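Local coordinates for protein YiiM (Escherichia coli, PDB 1O65) that is not functionally characterised but carries a MOSC domain and may bind molybdenum and act as an oxidoreductase on nitrogenous compounds, at residues S179-Q184 / H201-A206; F195-Y200 / K219-G224. One frame throughout, in Å; residues are numbered along the deposited sequence.

Contact 1 of 2, residues S179-Q184 / H201-A206; sequences SDVTVQ and HRLLSA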
# COMPACT_ATOMS: atom_id res chain seq x y z
N SER A 179 2.07 -16.15 -1.76
CA SER A 179 3.42 -15.83 -2.18
C SER A 179 4.31 -15.83 -0.92
O SER A 179 3.80 -15.80 0.19
CB SER A 179 3.48 -14.46 -2.84
OG SER A 179 3.91 -13.44 -1.96
N ASP A 180 5.62 -15.80 -1.09
CA ASP A 180 6.52 -15.70 0.05
C ASP A 180 7.32 -14.41 -0.06
O ASP A 180 8.46 -14.34 0.35
CB ASP A 180 7.44 -16.90 0.23
CG ASP A 180 8.45 -16.97 -0.89
OD1 ASP A 180 8.15 -16.33 -1.93
OD2 ASP A 180 9.50 -17.62 -0.70
N VAL A 181 6.72 -13.40 -0.72
CA VAL A 181 7.42 -12.11 -0.75
C VAL A 181 6.56 -11.10 -0.00
O VAL A 181 5.43 -10.83 -0.39
CB VAL A 181 7.95 -11.63 -2.08
CG1 VAL A 181 7.19 -12.13 -3.28
CG2 VAL A 181 8.06 -10.09 -2.13
N THR A 182 7.08 -10.58 1.09
CA THR A 182 6.41 -9.58 1.89
C THR A 182 6.49 -8.23 1.16
O THR A 182 7.37 -8.02 0.32
CB THR A 182 7.11 -9.37 3.24
OG1 THR A 182 8.45 -8.90 3.01
CG2 THR A 182 7.21 -10.68 4.05
N VAL A 183 5.65 -7.31 1.59
CA VAL A 183 5.63 -5.94 1.13
C VAL A 183 6.99 -5.30 1.38
O VAL A 183 7.58 -4.61 0.54
CB VAL A 183 4.49 -5.15 1.83
CG1 VAL A 183 4.53 -3.68 1.50
CG2 VAL A 183 3.14 -5.73 1.36
N GLN A 184 7.60 -5.60 2.53
CA GLN A 184 8.90 -5.08 2.90
C GLN A 184 9.94 -5.52 1.87
O GLN A 184 10.69 -4.68 1.39
CB GLN A 184 9.31 -5.53 4.31
CG GLN A 184 10.73 -5.12 4.70
CD GLN A 184 11.04 -5.60 6.12
OE1 GLN A 184 11.04 -6.79 6.42
NE2 GLN A 184 11.28 -4.66 7.03
N HIS A 201 13.39 -11.48 -10.79
CA HIS A 201 12.58 -12.63 -11.23
C HIS A 201 11.66 -13.07 -10.09
O HIS A 201 10.50 -13.43 -10.27
CB HIS A 201 13.47 -13.77 -11.71
CG HIS A 201 12.75 -15.02 -12.10
ND1 HIS A 201 12.57 -16.06 -11.20
CD2 HIS A 201 12.17 -15.42 -13.24
CE1 HIS A 201 11.91 -17.05 -11.80
NE2 HIS A 201 11.65 -16.67 -13.03
N ARG A 202 12.20 -13.02 -8.89
CA ARG A 202 11.44 -13.41 -7.71
C ARG A 202 10.24 -12.49 -7.48
O ARG A 202 9.13 -12.99 -7.28
CB ARG A 202 12.40 -13.50 -6.53
CG ARG A 202 11.84 -13.20 -5.17
CD ARG A 202 12.86 -13.73 -4.12
NE ARG A 202 12.10 -14.23 -2.99
CZ ARG A 202 11.80 -13.53 -1.92
NH1 ARG A 202 12.26 -12.27 -1.89
NH2 ARG A 202 11.11 -14.12 -0.94
N LEU A 203 10.39 -11.18 -7.59
CA LEU A 203 9.28 -10.26 -7.39
C LEU A 203 8.22 -10.43 -8.46
O LEU A 203 7.01 -10.44 -8.18
CB LEU A 203 9.69 -8.80 -7.26
CG LEU A 203 8.55 -7.77 -7.08
CD1 LEU A 203 7.67 -8.10 -5.89
CD2 LEU A 203 9.14 -6.37 -6.88
N LEU A 204 8.62 -10.67 -9.69
CA LEU A 204 7.69 -10.87 -10.81
C LEU A 204 6.89 -12.16 -10.64
O LEU A 204 5.86 -12.28 -11.31
CB LEU A 204 8.40 -10.88 -12.15
CG LEU A 204 8.93 -9.57 -12.74
CD1 LEU A 204 9.98 -9.86 -13.79
CD2 LEU A 204 7.81 -8.72 -13.36
N SER A 205 7.27 -13.07 -9.76
CA SER A 205 6.62 -14.33 -9.51
C SER A 205 5.53 -14.24 -8.44
O SER A 205 4.74 -15.16 -8.26
CB SER A 205 7.66 -15.39 -9.05
OG SER A 205 8.58 -15.58 -10.16
N ALA A 206 5.55 -13.19 -7.65
CA ALA A 206 4.56 -13.02 -6.60
C ALA A 206 3.18 -12.79 -7.21
O ALA A 206 2.93 -11.85 -7.98
CB ALA A 206 4.91 -11.81 -5.74
O HOH W 1 10.79 -16.34 -2.80
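The lead-in to helix 183-191, in the YiiM-like three-helix region, packs here against the last turn of helix 197-204 and the residues just after it, with Val181 reaching Arg202, Leu203 and Ala206. Val181 divides its two methyls between these partners. CG1 abuts Ala206 CB at 3.4 Å, a tight apolar contact, while CG2, anti to the backbone N, approaches Leu203 CD1 at 4.3 Å. Its CB lies over one face of the Arg202 guanidinium, toward the rim, 4.2 Å from NH2. Ser179 adds its CB, 4.2 Å from the CB of Ala206.

The polar side is looser. The Asp180 carboxylate and the guanidinium are turned 73° apart, and their salt bridge is long, Asp180 OD1 to Arg202 NH2 being 3.8 Å. A bend at chi3 (-144°) carries the end of the arginine toward Asp180, where NH2 comes within 3.0 Å of Asp180 O at an angle too poor for a hydrogen bond. Water 1 helps to join the pair: it sits suspiciously close to Arg202 NE, from which it accepts, and donates weakly to Asp180 OD2. The firmer ionic partner of Arg202 is Glu185, which meets NH1 from the first turn of helix 183-191.

Ser179 OG accepts from Val181 N (3.1 Å, 169°), an ST turn, and also bonds Met112 O, which fixes the chain next to the valine. The N-cap at Thr182, with OG1 bonded to Glu185 N, is the usual start of a helix.

Contact 2 of 2, residues F195-Y200 / K219-G224; sequences FDDDQY and KRRLSG
Asp197, in the first turn of helix 197-204, and Arg221, near the end of helix 211-223, form a bidentate salt bridge. Arg221 grips side-on: NE donates to OD1 of Asp197 at 2.7 Å and NH2 to OD2 of Asp197 at 2.7 Å, each bond at 163°. OD2 is met on its syn side, OD1 from above the carboxylate plane. A bend at chi3 (65°) turns the guanidinium to the acid. OD1 takes a second bond from water 2, which also donates to Arg221 O at 2.7 Å, tying the carboxylate to the backbone of the partner helix. A leucine in place of Arg221 would probably leave the Asp197 carboxylate without its counter-charge, held across this contact by little more than that water.

Arg220 sets its CD over one face of the Tyr200 ring, a CH-pi contact 4.1 Å from the centroid, with its guanidinium nearly perpendicular to the ring. Its nitrogens are satisfied elsewhere: NH2 by Glu227 and Ala190 O, NH1 weakly by Ile189 O. The Phe195 ring has Tyr200 CE2 over one face and Gly224 O over the other, while Arg220 O, which accepts from Gly224 N, lies at its edge, 3.2 Å from Phe195 CE2. Asp196 OD2 caps Gln199 N at 2.8 Å.

The contact thus joins the start of helix 197-204 to the end of helix 211-223, with Ile189 of helix 183-191 touching Tyr200 and Ile226 of the following loop touching both Tyr200 and Arg220.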
# COMPACT_ATOMS: atom_id res chain seq x y z
N PHE A 195 20.98 -3.58 -8.46
CA PHE A 195 20.50 -4.42 -9.52
C PHE A 195 20.74 -5.91 -9.26
O PHE A 195 21.84 -6.37 -8.95
CB PHE A 195 21.17 -4.00 -10.86
CG PHE A 195 20.45 -4.67 -12.02
CD1 PHE A 195 20.76 -5.97 -12.38
CD2 PHE A 195 19.42 -4.01 -12.69
CE1 PHE A 195 20.06 -6.58 -13.40
CE2 PHE A 195 18.72 -4.63 -13.70
CZ PHE A 195 19.07 -5.91 -14.08
N ASP A 196 19.67 -6.70 -9.26
CA ASP A 196 19.80 -8.15 -9.06
C ASP A 196 18.76 -8.81 -9.96
O ASP A 196 17.56 -8.69 -9.63
CB ASP A 196 19.52 -8.57 -7.61
CG ASP A 196 19.85 -10.03 -7.37
OD1 ASP A 196 20.99 -10.45 -7.67
OD2 ASP A 196 19.01 -10.81 -6.89
N ASP A 197 19.12 -9.42 -11.05
CA ASP A 197 18.11 -10.05 -11.90
C ASP A 197 17.28 -11.09 -11.16
O ASP A 197 16.09 -11.23 -11.42
CB ASP A 197 18.78 -10.72 -13.12
CG ASP A 197 17.74 -11.18 -14.11
OD1 ASP A 197 17.11 -10.31 -14.75
OD2 ASP A 197 17.51 -12.40 -14.27
N ASP A 198 17.94 -11.92 -10.33
CA ASP A 198 17.28 -12.99 -9.62
C ASP A 198 16.17 -12.46 -8.70
O ASP A 198 15.09 -13.03 -8.59
CB ASP A 198 18.25 -13.83 -8.80
CG ASP A 198 19.13 -14.75 -9.61
OD1 ASP A 198 18.80 -15.09 -10.77
OD2 ASP A 198 20.17 -15.19 -9.06
N GLN A 199 16.47 -11.38 -8.01
CA GLN A 199 15.52 -10.71 -7.13
C GLN A 199 14.36 -10.17 -7.96
O GLN A 199 13.20 -10.30 -7.54
CB GLN A 199 16.24 -9.64 -6.34
CG GLN A 199 15.86 -9.47 -4.90
CD GLN A 199 15.99 -10.72 -4.06
OE1 GLN A 199 15.10 -11.06 -3.28
NE2 GLN A 199 17.08 -11.44 -4.23
N TYR A 200 14.64 -9.63 -9.16
CA TYR A 200 13.57 -9.15 -10.02
C TYR A 200 12.74 -10.34 -10.51
O TYR A 200 11.50 -10.27 -10.54
CB TYR A 200 14.05 -8.31 -11.21
CG TYR A 200 14.92 -7.14 -10.76
CD1 TYR A 200 14.58 -6.44 -9.60
CD2 TYR A 200 16.04 -6.75 -11.44
CE1 TYR A 200 15.36 -5.41 -9.12
CE2 TYR A 200 16.82 -5.70 -10.99
CZ TYR A 200 16.48 -5.04 -9.84
OH TYR A 200 17.24 -4.00 -9.38
N LYS A 219 11.01 -4.17 -17.12
CA LYS A 219 11.92 -3.24 -17.79
C LYS A 219 13.32 -3.33 -17.20
O LYS A 219 14.29 -3.18 -17.96
CB LYS A 219 11.50 -1.78 -17.81
CG LYS A 219 10.24 -1.47 -18.60
CD LYS A 219 10.34 -1.99 -20.01
CE LYS A 219 9.22 -1.44 -20.91
NZ LYS A 219 9.44 -1.97 -22.29
N ARG A 220 13.45 -3.58 -15.90
CA ARG A 220 14.81 -3.67 -15.35
C ARG A 220 15.55 -4.90 -15.89
O ARG A 220 16.74 -4.78 -16.19
CB ARG A 220 14.80 -3.70 -13.83
CG ARG A 220 14.36 -2.34 -13.24
CD ARG A 220 14.36 -2.50 -11.71
NE ARG A 220 13.74 -1.38 -11.04
CZ ARG A 220 13.81 -1.20 -9.73
NH1 ARG A 220 14.49 -2.08 -8.99
NH2 ARG A 220 13.23 -0.15 -9.19
N ARG A 221 14.86 -6.04 -16.02
CA ARG A 221 15.55 -7.24 -16.47
C ARG A 221 16.11 -7.05 -17.88
O ARG A 221 17.25 -7.46 -18.11
CB ARG A 221 14.70 -8.52 -16.43
CG ARG A 221 14.02 -8.76 -15.08
CD ARG A 221 13.47 -10.16 -14.97
NE ARG A 221 14.52 -11.20 -14.97
CZ ARG A 221 14.24 -12.45 -15.30
NH1 ARG A 221 12.98 -12.78 -15.65
NH2 ARG A 221 15.20 -13.37 -15.30
N LEU A 222 15.34 -6.42 -18.76
CA LEU A 222 15.75 -6.24 -20.14
C LEU A 222 16.76 -5.13 -20.36
O LEU A 222 17.64 -5.25 -21.21
CB LEU A 222 14.50 -6.02 -21.03
CG LEU A 222 13.59 -7.26 -21.15
CD1 LEU A 222 12.25 -6.87 -21.75
CD2 LEU A 222 14.26 -8.31 -22.03
N SER A 223 16.68 -4.07 -19.55
CA SER A 223 17.61 -2.96 -19.72
C SER A 223 18.89 -3.19 -18.95
O SER A 223 19.93 -2.65 -19.28
CB SER A 223 16.95 -1.63 -19.28
OG SER A 223 17.01 -1.54 -17.87
N GLY A 224 18.81 -3.99 -17.88
CA GLY A 224 20.01 -4.23 -17.05
C GLY A 224 20.23 -3.01 -16.17
O GLY A 224 21.31 -2.80 -15.63
O HOH W 2 18.57 -8.59 -15.98

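Both contacts use helix 197-204, contact 2 its beginning and contact 1 its last turn, and their centres lie about 14 Å apart. Along the chain the segments alternate: 179-184, 195-200, 201-206, 219-224. The middle helix is therefore held at one end to the lead-in of helix 183-191 and at the other to the end of helix 211-223, all within the YiiM-like three-helix region. The two contacts touch where Arg221 CD packs 3.7 Å from Leu204 CD1 and Arg221 NH1 lies 3.7 Å from His201 CD2. The centre of contact 1 lies about 14 Å from the chain centre and that of contact 2 about 23 Å; Val183 links contact 1 to strand 121-128 through Val125 and Pro128.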